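Long-range contacts in Alr4995 protein (Nostoc sp., PDB 6LRF), which acts as a bifunctional enzyme, an arginine dihydrolase that probably turns arginine into ornithine and an ornithine cyclodeaminase that probably carries ornithine on to proline: residues B[467-472]-B[672-677]; B[473-478]-B[688-693]; B[492-497]-B[628-633]; B[619-624]-B[643-648]; B[506-511]-B[581-586]. All blocks are in the same frame, centred on the assembly; numbering follows the deposited sequence.

Interaction 1. Residues B[467-472]-B[672-677]; sequences ERRVEL and ESVGVV
The flat guanidinium of Arg469 comes obliquely against strand 673-677, with Gly675 O, Val674 CG2 and Val676 CG1 gathered round it. In the Rossmann-fold domain this ties the start of helix 467-486, which leads into the parallel sheet, to the strand at one margin of that sheet. The segment axes approach to 9.0 Å, and their directions make an angle of 145°, nearer antiparallel than parallel. Arg469 NH2 does most of the touching. It gives Gly675 O a weak hydrogen bond of 3.4 Å, bent to 132° at the hydrogen. Gly675 O lies on the outer strand edge; the opposite edge pairs with Cys654 of strand 651-656 through Val674 and Val676. With CG anti to the backbone N (chi1 161°) and a bend at the next bond, the arginine chain is carried across to the outer edge. It slides past Val674 in the opposite sense, bringing Arg469 NH2 to 4.0 Å from Val674 CG2. Gly547 of the second subunit packs on the same arginine, and Glu467 N is hydrogen-bonded to Asp679 of that subunit, so the helix start also belongs to a subunit interface. Beside the arginine the contact is apolar and buried, helped by Leu686 and Phe683 of helix 680-694. There Val470 and Val676 cross at about a right angle, Val470 CG2 resting 4.1 Å from Val676 CG1.

Interaction 2. Residues B[473-478]-B[688-693]; sequences VVEQVA and TQQLDK
Apolar contact comes first: Ala478 CB presses on the aliphatic part of Gln690, 3.6 Å from Gln690 CG, and lies 4.3 Å from Leu691 CG, while Val474 CG1 reaches Gln690 CB at 4.0 Å. Leu691 sets its CD2 methyl against Ala478 O. Helices 467-486 and 680-694, both against the same face of the Rossmann-fold sheet, meet here with segment axes 9.2 Å apart and inclined by 55°. The small methyl of Ala478 sits where the backbones come nearest, its CA 5.8 Å from that of Leu691.

Polar groups meet without bonding. Gln690 has CG anti to its backbone N (chi1 -164°) and then bends, which lays its amide beside the stem of Glu475. Gln690 NE2 stands 3.3 Å from Glu475 CG but 3.9 Å from Glu475 OE2, and the amide and carboxylate planes are nearly perpendicular, at 86°.

The charged groups find partners beyond the helix pair. Asp692 OD1 is salt-bridged to Arg510 of helix 505-513, Glu475 OE2 to Arg165 of the second subunit, which probably offsets the like-charged Glu210 of that subunit as well. The helix pair itself is therefore joined by van der Waals contact, both carboxylates being engaged elsewhere.

Interaction 3. Residues B[492-497]-B[628-633]; sequences VVTAGP and EMILML
Val492 gives its N-H to Met629 O, 2.9 Å away and almost straight at 170°, with the donor in the carbonyl plane. Its own oxygen accepts one hydrogen bond from the neighbouring strand, Leu631 N to Val492 O at 2.8 Å, and Ile630 CA adds a weaker CA-H...O contact. Val493 turns its backbone the other way, to Ala519 and Leu521 of strand 519-523, and sends its side chain to the face shared by Leu631 and Leu633. There it lies alongside Leu631, pointing the same way, while Val493 CG1 slants across to Leu633 CD1 at 3.7 Å. The two strands run parallel as neighbours in the middle of the six-stranded Rossmann sheet. Chain connections leave them to opposite faces, helix 505-513 on the side of Ala495 and helix 637-645 on that of Thr494; in Rossmann folds such a switch point commonly borders a nucleotide crevice. Thr494 continues the ladder, its N bonding to Leu631 O at 2.9 Å, and Thr494 O accepts from Leu633 N, which is tilted 31° out of the carbonyl plane. With chi1 at 71°, Thr494 OG1 lies beside the Met632 stem, 3.3 Å from Met632 CG, and is hydrogen-bonded to Ser635 OG. Ala495 sets its methyl beside Leu633 on the same face, and Gly496 N closes the run on Leu633 O at 3.2 Å.

Interaction 4. Residues B[619-624]-B[643-648]; sequences EYAKHL and GNMTPA
Helix 613-624 runs past the end of helix 637-645 with the CA atoms of Ala621 and Met645 6.4 Å apart and those of Leu624 and Thr646 7.3 Å apart. These are the helices before and after strand 629-633 of the Rossmann fold, packed on one face of its sheet, where Leu624 and Thr646 both rest on Ile630. Met645, a selenomethionine, carries most of the contact. Its CG stands anti to the carbonyl carbon (chi1 -66°) and its chain runs on extended to the selenium, which sits over the helix backbone: Met645 SE is 3.7 Å from Tyr620 CB and 3.8 Å from Ala621 N. Beyond it the terminal methyl approaches the tyrosine ring obliquely, Met645 CE lying 4.2 Å from Tyr620 CD2. That ring is pinned at its far end, where Tyr620 OH is hydrogen-bonded to His638 ND1 and Gly522 O. Arg403 of the third subunit packs on Met645 as well, so this side chain borders the third subunit. Leu624 crosses Met645 and Thr646 at about right angles. Its CD1 touches Met645 CB at 3.8 Å and, with Thr646 OG1 already bonded to Val642 O, meets that hydroxyl as an apolar neighbour, Leu624 CD1 to Thr646 OG1 measuring 3.9 Å.

Interaction 5. Residues B[506-511]-B[581-586]; sequences EHLSRL and SGVMYE
Leu508 and Val583 meet branch to branch at a slant, Leu508 CD2 lying 4.0 Å from Val583 CG2 and 4.1 Å from Val583 CG1, so that one leucine methyl bears on both valine methyls. Beside them Ser509 points its hydroxyl at the start of helix 583-589. The backbones are close here, the CA atoms of Ser509 and Val583 being 4.7 Å apart, and Ser509 OG comes to 3.0 Å from Gly582 C and 3.1 Å from Val583 N. Neither approach is a bond: Ser509 OG is hydrogen-bonded back within its own helix to Gly505 O, and Val583 N is taken by Asp530 OD1. The same carboxylate holds Met584 N through OD2, so Asp530 of helix 524-536 holds the first two N-H groups of the helix. Helix 505-513 belongs to the crossover between strands 491-495 and 519-523 of the Rossmann domain, and Ser509 is the residue of it that lies against Gly582, the N-cap residue of helix 583-589. Gly582 has a positive phi of 114°, a conformation suited to glycine, and its oxygen receives the helical bond from Glu586 N at 2.9 Å. Glu586 leans towards Ser509 with its stem, Glu586 CG standing 3.6 Å from Ser509 O and 4.0 Å from Ser509 CB. A bend at chi2 (-57°) then turns the carboxylate aside, where Glu586 OE2 forms a salt bridge with Arg513 NH1.

How the interactions relate
Helix 467-486 opens two long loops: interaction 1 closes one on strand 673-677, and interaction 2 the other on helix 680-694. Their segments alternate along the chain, and Val473 packs on Val674 and Val676 between them. Strand 491-495 follows, and interaction 3, nested inside both loops, closes on strand 629-633. Within that loop lies interaction 5, joining helix 505-513 to helix 583-589; Arg510 links it to Asp692 of interaction 2, and Leu508 touches Ala495. Interaction 4 crosses interaction 3, since helices 613-624 and 637-645 flank strand 629-633, and Ile630 packs on Leu624. Together they bind the parallel sheet to helices on both its faces.

Interaction 1. Residues B[467-472]-B[672-677]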
# COMPACT_ATOMS: atom_id res chain seq x y z
N GLU B 467 -14.72 6.61 -2.33
CA GLU B 467 -15.37 7.33 -3.40
C GLU B 467 -16.23 8.48 -2.87
O GLU B 467 -16.32 9.54 -3.49
CB GLU B 467 -16.22 6.37 -4.23
CG GLU B 467 -17.16 7.06 -5.20
CD GLU B 467 -16.42 7.91 -6.21
OE1 GLU B 467 -15.29 7.53 -6.62
OE2 GLU B 467 -16.96 8.98 -6.58
N ARG B 468 -16.83 8.28 -1.70
CA ARG B 468 -17.72 9.29 -1.12
C ARG B 468 -16.94 10.52 -0.68
O ARG B 468 -17.36 11.66 -0.91
CB ARG B 468 -18.49 8.71 0.07
CG ARG B 468 -19.98 8.85 -0.06
CD ARG B 468 -20.65 8.08 1.04
NE ARG B 468 -22.11 8.09 0.99
CZ ARG B 468 -22.84 7.30 0.21
NH1 ARG B 468 -22.25 6.44 -0.60
NH2 ARG B 468 -24.17 7.38 0.24
N ARG B 469 -15.80 10.26 -0.05
CA ARG B 469 -14.88 11.28 0.37
C ARG B 469 -14.39 12.08 -0.84
O ARG B 469 -14.51 13.31 -0.88
CB ARG B 469 -13.71 10.64 1.12
CG ARG B 469 -12.46 11.48 1.23
CD ARG B 469 -12.56 12.53 2.33
NE ARG B 469 -11.28 13.22 2.49
CZ ARG B 469 -11.15 14.49 2.86
NH1 ARG B 469 -12.23 15.23 3.12
NH2 ARG B 469 -9.94 15.03 2.97
N VAL B 470 -13.85 11.38 -1.83
CA VAL B 470 -13.31 12.01 -3.03
C VAL B 470 -14.37 12.89 -3.66
O VAL B 470 -14.11 14.01 -4.10
CB VAL B 470 -12.81 10.95 -4.04
CG1 VAL B 470 -12.71 11.54 -5.43
CG2 VAL B 470 -11.48 10.38 -3.59
N GLU B 471 -15.61 12.41 -3.63
CA GLU B 471 -16.69 13.12 -4.27
C GLU B 471 -17.07 14.40 -3.49
O GLU B 471 -17.42 15.42 -4.09
CB GLU B 471 -17.88 12.18 -4.43
CG GLU B 471 -19.06 12.78 -5.15
CD GLU B 471 -20.16 11.76 -5.39
OE1 GLU B 471 -19.96 10.58 -5.00
OE2 GLU B 471 -21.22 12.14 -5.94
N LEU B 472 -16.97 14.36 -2.16
CA LEU B 472 -17.27 15.56 -1.38
C LEU B 472 -16.13 16.58 -1.52
O LEU B 472 -16.39 17.77 -1.67
CB LEU B 472 -17.54 15.22 0.09
CG LEU B 472 -19.02 15.24 0.51
CD1 LEU B 472 -19.71 16.53 0.06
CD2 LEU B 472 -19.80 14.02 -0.01
N GLU B 672 -6.58 25.32 4.80
CA GLU B 672 -5.73 25.71 3.68
C GLU B 672 -5.54 24.57 2.68
O GLU B 672 -5.77 24.74 1.49
CB GLU B 672 -4.38 26.19 4.18
CG GLU B 672 -4.42 27.60 4.76
CD GLU B 672 -3.08 28.31 4.66
OE1 GLU B 672 -2.06 27.75 5.14
OE2 GLU B 672 -3.04 29.41 4.09
N SER B 673 -5.10 23.42 3.20
CA SER B 673 -4.83 22.23 2.40
C SER B 673 -6.03 21.29 2.31
O SER B 673 -6.82 21.19 3.25
CB SER B 673 -3.66 21.45 2.99
OG SER B 673 -2.44 22.13 2.81
N VAL B 674 -6.15 20.60 1.19
CA VAL B 674 -6.96 19.39 1.15
C VAL B 674 -6.22 18.34 0.31
O VAL B 674 -5.50 18.67 -0.65
CB VAL B 674 -8.39 19.63 0.61
CG1 VAL B 674 -8.41 19.83 -0.90
CG2 VAL B 674 -9.31 18.47 1.02
N GLY B 675 -6.34 17.08 0.71
CA GLY B 675 -5.69 16.00 0.01
C GLY B 675 -6.62 14.82 -0.15
O GLY B 675 -7.39 14.50 0.76
N VAL B 676 -6.58 14.19 -1.32
CA VAL B 676 -7.27 12.92 -1.56
C VAL B 676 -6.31 11.93 -2.18
O VAL B 676 -5.47 12.28 -3.02
CB VAL B 676 -8.52 13.05 -2.47
CG1 VAL B 676 -9.72 13.50 -1.68
CG2 VAL B 676 -8.25 13.99 -3.62
N VAL B 677 -6.42 10.68 -1.75
CA VAL B 677 -5.61 9.60 -2.27
C VAL B 677 -6.47 8.81 -3.22
O VAL B 677 -7.33 8.04 -2.80
CB VAL B 677 -5.08 8.68 -1.18
CG1 VAL B 677 -4.26 7.57 -1.81
CG2 VAL B 677 -4.24 9.48 -0.21

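Interaction 2. Residues B[473-478]-B[688-693]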
# COMPACT_ATOMS: atom_id res chain seq x y z
N VAL B 473 -14.89 16.10 -1.51
CA VAL B 473 -13.74 16.97 -1.77
C VAL B 473 -13.87 17.64 -3.13
O VAL B 473 -13.70 18.85 -3.26
CB VAL B 473 -12.42 16.19 -1.71
CG1 VAL B 473 -11.28 17.02 -2.33
CG2 VAL B 473 -12.11 15.81 -0.28
N VAL B 474 -14.20 16.85 -4.15
CA VAL B 474 -14.37 17.40 -5.49
C VAL B 474 -15.45 18.47 -5.50
O VAL B 474 -15.30 19.50 -6.16
CB VAL B 474 -14.72 16.30 -6.52
CG1 VAL B 474 -15.40 16.88 -7.74
CG2 VAL B 474 -13.47 15.56 -6.91
N GLU B 475 -16.51 18.24 -4.74
CA GLU B 475 -17.58 19.22 -4.66
C GLU B 475 -17.08 20.53 -4.05
O GLU B 475 -17.42 21.61 -4.52
CB GLU B 475 -18.75 18.67 -3.84
CG GLU B 475 -20.03 19.47 -4.06
CD GLU B 475 -21.24 18.91 -3.31
OE1 GLU B 475 -21.07 18.06 -2.40
OE2 GLU B 475 -22.37 19.34 -3.64
N GLN B 476 -16.26 20.43 -3.02
CA GLN B 476 -15.72 21.63 -2.40
C GLN B 476 -14.71 22.32 -3.31
O GLN B 476 -14.77 23.54 -3.46
CB GLN B 476 -15.09 21.30 -1.04
CG GLN B 476 -16.13 20.71 -0.08
CD GLN B 476 -15.54 20.06 1.16
OE1 GLN B 476 -14.32 20.07 1.36
NE2 GLN B 476 -16.40 19.48 2.00
N VAL B 477 -13.83 21.56 -3.96
CA VAL B 477 -12.85 22.14 -4.88
C VAL B 477 -13.50 22.78 -6.11
O VAL B 477 -13.09 23.86 -6.54
CB VAL B 477 -11.81 21.09 -5.34
CG1 VAL B 477 -10.82 21.71 -6.29
CG2 VAL B 477 -11.05 20.53 -4.16
N ALA B 478 -14.52 22.13 -6.68
CA ALA B 478 -15.22 22.67 -7.86
C ALA B 478 -15.83 24.02 -7.55
O ALA B 478 -15.78 24.94 -8.35
CB ALA B 478 -16.30 21.70 -8.35
N THR B 688 -14.69 17.96 -13.58
CA THR B 688 -15.28 18.57 -14.78
C THR B 688 -16.80 18.33 -14.82
O THR B 688 -17.56 19.21 -15.25
CB THR B 688 -14.62 18.05 -16.08
OG1 THR B 688 -14.35 16.64 -15.96
CG2 THR B 688 -13.31 18.80 -16.34
N GLN B 689 -17.25 17.15 -14.39
CA GLN B 689 -18.67 16.88 -14.27
C GLN B 689 -19.28 17.85 -13.27
O GLN B 689 -20.33 18.44 -13.51
CB GLN B 689 -18.93 15.45 -13.83
CG GLN B 689 -18.69 14.41 -14.90
CD GLN B 689 -18.58 13.01 -14.32
OE1 GLN B 689 -17.85 12.16 -14.85
NE2 GLN B 689 -19.29 12.77 -13.23
N GLN B 690 -18.60 18.03 -12.14
CA GLN B 690 -19.12 18.89 -11.09
C GLN B 690 -19.13 20.36 -11.48
O GLN B 690 -19.98 21.12 -11.01
CB GLN B 690 -18.30 18.69 -9.81
CG GLN B 690 -18.97 19.24 -8.58
CD GLN B 690 -20.19 18.44 -8.18
OE1 GLN B 690 -20.51 17.41 -8.78
NE2 GLN B 690 -20.89 18.92 -7.17
N LEU B 691 -18.21 20.76 -12.35
CA LEU B 691 -18.14 22.15 -12.81
C LEU B 691 -19.25 22.45 -13.81
O LEU B 691 -19.62 23.61 -14.01
CB LEU B 691 -16.79 22.45 -13.46
CG LEU B 691 -15.64 22.73 -12.49
CD1 LEU B 691 -14.34 22.52 -13.22
CD2 LEU B 691 -15.74 24.14 -11.97
N ASP B 692 -19.74 21.41 -14.45
CA ASP B 692 -20.81 21.57 -15.42
C ASP B 692 -22.14 21.77 -14.69
O ASP B 692 -22.98 22.57 -15.11
CB ASP B 692 -20.85 20.37 -16.35
CG ASP B 692 -19.70 20.36 -17.34
OD1 ASP B 692 -19.23 21.47 -17.71
OD2 ASP B 692 -19.26 19.26 -17.75
N LYS B 693 -22.31 21.04 -13.59
CA LYS B 693 -23.51 21.15 -12.77
C LYS B 693 -23.66 22.56 -12.20
O LYS B 693 -24.77 23.02 -11.94
CB LYS B 693 -23.48 20.12 -11.64
CG LYS B 693 -23.38 18.70 -12.13
CD LYS B 693 -23.54 17.71 -10.99
CE LYS B 693 -23.38 16.28 -11.50
NZ LYS B 693 -23.65 15.29 -10.42

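Interaction 3. Residues B[492-497]-B[628-633]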
# COMPACT_ATOMS: atom_id res chain seq x y z
N VAL B 492 -3.14 27.93 -10.23
CA VAL B 492 -1.93 27.35 -10.79
C VAL B 492 -2.06 25.84 -10.68
O VAL B 492 -2.53 25.32 -9.67
CB VAL B 492 -0.67 27.85 -10.06
CG1 VAL B 492 0.58 27.14 -10.59
CG2 VAL B 492 -0.52 29.35 -10.23
N VAL B 493 -1.68 25.14 -11.74
CA VAL B 493 -1.71 23.69 -11.73
C VAL B 493 -0.30 23.14 -11.86
O VAL B 493 0.50 23.63 -12.66
CB VAL B 493 -2.62 23.16 -12.87
CG1 VAL B 493 -2.51 21.67 -12.98
CG2 VAL B 493 -4.07 23.56 -12.61
N THR B 494 0.01 22.14 -11.04
CA THR B 494 1.21 21.33 -11.25
C THR B 494 0.72 19.96 -11.71
O THR B 494 -0.32 19.49 -11.26
CB THR B 494 2.07 21.20 -9.97
OG1 THR B 494 1.39 20.36 -9.02
CG2 THR B 494 2.28 22.55 -9.34
N ALA B 495 1.43 19.31 -12.61
CA ALA B 495 0.90 18.06 -13.13
C ALA B 495 2.01 17.11 -13.53
O ALA B 495 3.01 17.55 -14.08
CB ALA B 495 -0.03 18.33 -14.31
N GLY B 496 1.84 15.82 -13.27
CA GLY B 496 2.79 14.81 -13.69
C GLY B 496 2.17 13.84 -14.68
O GLY B 496 0.96 13.86 -14.89
N PRO B 497 3.00 12.97 -15.28
CA PRO B 497 2.58 12.06 -16.37
C PRO B 497 1.39 11.17 -16.02
O PRO B 497 0.61 10.84 -16.90
CB PRO B 497 3.83 11.20 -16.61
CG PRO B 497 4.95 12.00 -16.12
CD PRO B 497 4.42 12.81 -14.95
N GLU B 628 -4.15 32.06 -5.90
CA GLU B 628 -5.16 31.86 -4.86
C GLU B 628 -5.39 30.38 -4.61
O GLU B 628 -5.80 29.95 -3.53
CB GLU B 628 -6.48 32.52 -5.26
CG GLU B 628 -6.47 34.05 -5.27
CD GLU B 628 -7.85 34.65 -5.56
OE1 GLU B 628 -8.88 34.02 -5.22
OE2 GLU B 628 -7.90 35.76 -6.14
N MSE B 629 -5.11 29.57 -5.63
CA MSE B 629 -5.22 28.15 -5.48
C MSE B 629 -4.15 27.46 -6.29
O MSE B 629 -3.82 27.90 -7.39
CB MSE B 629 -6.60 27.66 -5.92
CG MSE B 629 -6.74 26.14 -5.86
SE MSE B 629 -8.58 25.52 -6.11
CE MSE B 629 -9.33 26.27 -4.49
N ILE B 630 -3.61 26.39 -5.73
CA ILE B 630 -2.69 25.53 -6.45
C ILE B 630 -3.30 24.14 -6.48
O ILE B 630 -3.63 23.57 -5.44
CB ILE B 630 -1.31 25.52 -5.79
CG1 ILE B 630 -0.77 26.95 -5.68
CG2 ILE B 630 -0.35 24.61 -6.55
CD1 ILE B 630 0.56 27.03 -5.01
N LEU B 631 -3.49 23.62 -7.69
CA LEU B 631 -4.01 22.28 -7.92
C LEU B 631 -2.84 21.33 -8.23
O LEU B 631 -2.19 21.44 -9.27
CB LEU B 631 -5.01 22.32 -9.07
CG LEU B 631 -6.04 21.21 -9.19
CD1 LEU B 631 -6.86 21.15 -7.91
CD2 LEU B 631 -6.95 21.51 -10.38
N MSE B 632 -2.56 20.41 -7.32
CA MSE B 632 -1.40 19.55 -7.48
C MSE B 632 -1.83 18.16 -7.92
O MSE B 632 -2.33 17.35 -7.13
CB MSE B 632 -0.58 19.52 -6.20
CG MSE B 632 0.25 20.78 -5.97
SE MSE B 632 0.78 21.04 -4.09
CE MSE B 632 -0.99 21.16 -3.28
N LEU B 633 -1.65 17.89 -9.21
CA LEU B 633 -2.20 16.68 -9.81
C LEU B 633 -1.09 15.65 -10.01
O LEU B 633 -0.39 15.64 -11.04
CB LEU B 633 -2.90 17.02 -11.12
CG LEU B 633 -4.01 18.08 -11.05
CD1 LEU B 633 -4.42 18.53 -12.46
CD2 LEU B 633 -5.22 17.57 -10.27

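Interaction 4. Residues B[619-624]-B[643-648]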
# COMPACT_ATOMS: atom_id res chain seq x y z
N GLU B 619 11.60 30.83 -12.18
CA GLU B 619 10.43 30.88 -13.06
C GLU B 619 9.18 30.33 -12.36
O GLU B 619 8.09 30.88 -12.54
CB GLU B 619 10.71 30.09 -14.35
CG GLU B 619 11.79 30.73 -15.23
CD GLU B 619 12.32 29.78 -16.31
OE1 GLU B 619 11.64 28.78 -16.61
OE2 GLU B 619 13.41 30.04 -16.88
N TYR B 620 9.34 29.26 -11.58
CA TYR B 620 8.23 28.74 -10.77
C TYR B 620 7.73 29.83 -9.81
O TYR B 620 6.53 30.10 -9.72
CB TYR B 620 8.66 27.51 -9.96
CG TYR B 620 8.46 26.15 -10.63
CD1 TYR B 620 8.73 25.96 -11.99
CD2 TYR B 620 8.04 25.06 -9.88
CE1 TYR B 620 8.55 24.70 -12.60
CE2 TYR B 620 7.86 23.81 -10.46
CZ TYR B 620 8.11 23.63 -11.82
OH TYR B 620 7.92 22.38 -12.38
N ALA B 621 8.66 30.43 -9.08
CA ALA B 621 8.34 31.41 -8.05
C ALA B 621 7.60 32.59 -8.66
O ALA B 621 6.67 33.12 -8.07
CB ALA B 621 9.60 31.88 -7.33
N LYS B 622 8.01 32.98 -9.86
CA LYS B 622 7.37 34.10 -10.55
C LYS B 622 5.92 33.79 -10.90
O LYS B 622 5.02 34.59 -10.64
CB LYS B 622 8.15 34.47 -11.81
CG LYS B 622 7.58 35.69 -12.52
CD LYS B 622 8.41 36.05 -13.76
CE LYS B 622 8.28 35.00 -14.86
NZ LYS B 622 6.90 34.99 -15.47
N HIS B 623 5.67 32.62 -11.47
CA HIS B 623 4.29 32.29 -11.84
C HIS B 623 3.43 31.99 -10.63
O HIS B 623 2.21 32.06 -10.71
CB HIS B 623 4.28 31.12 -12.82
CG HIS B 623 4.81 31.49 -14.16
ND1 HIS B 623 4.17 32.38 -14.99
CD2 HIS B 623 5.94 31.12 -14.80
CE1 HIS B 623 4.88 32.53 -16.10
NE2 HIS B 623 5.95 31.77 -16.01
N LEU B 624 4.05 31.67 -9.50
CA LEU B 624 3.29 31.43 -8.29
C LEU B 624 2.77 32.73 -7.65
O LEU B 624 1.82 32.70 -6.88
CB LEU B 624 4.13 30.64 -7.29
CG LEU B 624 4.30 29.15 -7.60
CD1 LEU B 624 5.16 28.47 -6.55
CD2 LEU B 624 2.94 28.48 -7.67
N GLY B 643 5.19 23.76 -3.05
CA GLY B 643 4.78 23.92 -1.67
C GLY B 643 5.76 24.78 -0.88
O GLY B 643 5.34 25.72 -0.20
N ASN B 644 7.05 24.45 -0.98
CA ASN B 644 8.11 25.23 -0.31
C ASN B 644 8.02 26.69 -0.69
O ASN B 644 8.29 27.57 0.12
CB ASN B 644 9.53 24.75 -0.67
CG ASN B 644 9.77 23.28 -0.37
OD1 ASN B 644 9.14 22.70 0.51
ND2 ASN B 644 10.68 22.68 -1.13
N MSE B 645 7.67 26.95 -1.94
CA MSE B 645 7.69 28.32 -2.43
C MSE B 645 6.44 29.12 -2.10
O MSE B 645 6.41 30.31 -2.37
CB MSE B 645 7.88 28.34 -3.94
CG MSE B 645 9.22 27.84 -4.42
SE MSE B 645 9.19 27.83 -6.36
CE MSE B 645 10.40 26.34 -6.71
N THR B 646 5.42 28.47 -1.55
CA THR B 646 4.10 29.09 -1.44
C THR B 646 3.72 29.55 -0.02
O THR B 646 3.75 28.76 0.91
CB THR B 646 3.00 28.12 -1.91
OG1 THR B 646 3.25 27.74 -3.28
CG2 THR B 646 1.62 28.77 -1.79
N PRO B 647 3.33 30.83 0.13
CA PRO B 647 2.93 31.35 1.45
C PRO B 647 1.59 30.81 1.92
O PRO B 647 0.89 30.18 1.13
CB PRO B 647 2.84 32.86 1.22
CG PRO B 647 2.47 32.98 -0.20
CD PRO B 647 3.24 31.88 -0.90
N ALA B 648 1.23 31.09 3.17
CA ALA B 648 -0.11 30.78 3.67
C ALA B 648 -1.16 31.64 2.95
O ALA B 648 -0.83 32.62 2.28
CB ALA B 648 -0.19 30.99 5.19

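Interaction 5. Residues B[506-511]-B[581-586]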
# COMPACT_ATOMS: atom_id res chain seq x y z
N GLU B 506 -7.62 14.74 -21.20
CA GLU B 506 -8.75 15.42 -21.82
C GLU B 506 -9.41 16.38 -20.83
O GLU B 506 -9.86 17.45 -21.22
CB GLU B 506 -9.79 14.42 -22.35
CG GLU B 506 -10.20 13.37 -21.32
CD GLU B 506 -11.44 12.56 -21.72
OE1 GLU B 506 -12.18 13.00 -22.63
OE2 GLU B 506 -11.66 11.48 -21.12
N HIS B 507 -9.47 16.00 -19.56
CA HIS B 507 -10.17 16.85 -18.58
C HIS B 507 -9.33 18.05 -18.17
O HIS B 507 -9.85 19.15 -18.05
CB HIS B 507 -10.57 16.04 -17.36
CG HIS B 507 -11.52 14.92 -17.67
ND1 HIS B 507 -12.80 15.14 -18.14
CD2 HIS B 507 -11.37 13.58 -17.60
CE1 HIS B 507 -13.40 13.99 -18.33
NE2 HIS B 507 -12.56 13.02 -18.01
N LEU B 508 -8.04 17.83 -17.96
CA LEU B 508 -7.13 18.94 -17.71
C LEU B 508 -7.15 19.90 -18.90
O LEU B 508 -7.19 21.11 -18.71
CB LEU B 508 -5.70 18.45 -17.42
CG LEU B 508 -4.65 19.54 -17.23
CD1 LEU B 508 -5.14 20.61 -16.26
CD2 LEU B 508 -3.34 18.95 -16.73
N SER B 509 -7.12 19.37 -20.12
CA SER B 509 -7.23 20.16 -21.34
C SER B 509 -8.45 21.05 -21.32
O SER B 509 -8.40 22.23 -21.70
CB SER B 509 -7.34 19.26 -22.58
OG SER B 509 -6.10 18.68 -22.93
N ARG B 510 -9.56 20.46 -20.90
CA ARG B 510 -10.82 21.18 -20.86
C ARG B 510 -10.76 22.32 -19.83
O ARG B 510 -11.14 23.46 -20.13
CB ARG B 510 -11.96 20.22 -20.54
CG ARG B 510 -13.26 20.93 -20.31
CD ARG B 510 -14.43 20.25 -20.98
NE ARG B 510 -15.63 21.04 -20.75
CZ ARG B 510 -16.56 20.73 -19.85
NH1 ARG B 510 -16.44 19.63 -19.12
NH2 ARG B 510 -17.61 21.53 -19.70
N LEU B 511 -10.26 22.03 -18.63
CA LEU B 511 -10.04 23.06 -17.62
C LEU B 511 -9.26 24.27 -18.14
O LEU B 511 -9.63 25.42 -17.87
CB LEU B 511 -9.31 22.47 -16.41
CG LEU B 511 -10.14 21.56 -15.52
CD1 LEU B 511 -9.28 20.99 -14.42
CD2 LEU B 511 -11.32 22.32 -14.94
N SER B 581 -3.97 18.75 -30.37
CA SER B 581 -4.83 18.63 -29.21
C SER B 581 -4.01 18.30 -27.96
O SER B 581 -2.85 17.88 -28.07
CB SER B 581 -5.88 17.55 -29.44
OG SER B 581 -5.27 16.31 -29.75
N GLY B 582 -4.62 18.50 -26.79
CA GLY B 582 -4.03 18.04 -25.55
C GLY B 582 -3.63 19.17 -24.63
O GLY B 582 -3.86 20.35 -24.94
N VAL B 583 -3.02 18.82 -23.50
CA VAL B 583 -2.68 19.81 -22.49
C VAL B 583 -1.76 20.90 -23.04
O VAL B 583 -2.09 22.08 -22.96
CB VAL B 583 -2.02 19.14 -21.25
CG1 VAL B 583 -1.57 20.19 -20.24
CG2 VAL B 583 -2.99 18.16 -20.62
N MSE B 584 -0.62 20.51 -23.60
CA MSE B 584 0.36 21.49 -24.05
C MSE B 584 -0.24 22.33 -25.20
O MSE B 584 -0.02 23.54 -25.28
CB MSE B 584 1.67 20.80 -24.48
CG MSE B 584 2.25 19.83 -23.43
SE MSE B 584 2.41 20.69 -21.66
CE MSE B 584 3.66 22.05 -22.26
N TYR B 585 -1.04 21.69 -26.04
CA TYR B 585 -1.76 22.39 -27.11
C TYR B 585 -2.65 23.51 -26.59
O TYR B 585 -2.59 24.63 -27.08
CB TYR B 585 -2.62 21.41 -27.91
CG TYR B 585 -3.54 22.09 -28.92
CD1 TYR B 585 -3.07 22.49 -30.17
CD2 TYR B 585 -4.88 22.35 -28.61
CE1 TYR B 585 -3.91 23.11 -31.09
CE2 TYR B 585 -5.72 22.98 -29.52
CZ TYR B 585 -5.23 23.35 -30.76
OH TYR B 585 -6.06 23.97 -31.66
N GLU B 586 -3.48 23.19 -25.60
CA GLU B 586 -4.37 24.20 -25.03
C GLU B 586 -3.59 25.34 -24.38
O GLU B 586 -4.03 26.49 -24.42
CB GLU B 586 -5.34 23.59 -24.01
CG GLU B 586 -6.36 22.59 -24.60
CD GLU B 586 -7.24 23.17 -25.72
OE1 GLU B 586 -7.29 24.42 -25.91
OE2 GLU B 586 -7.89 22.37 -26.43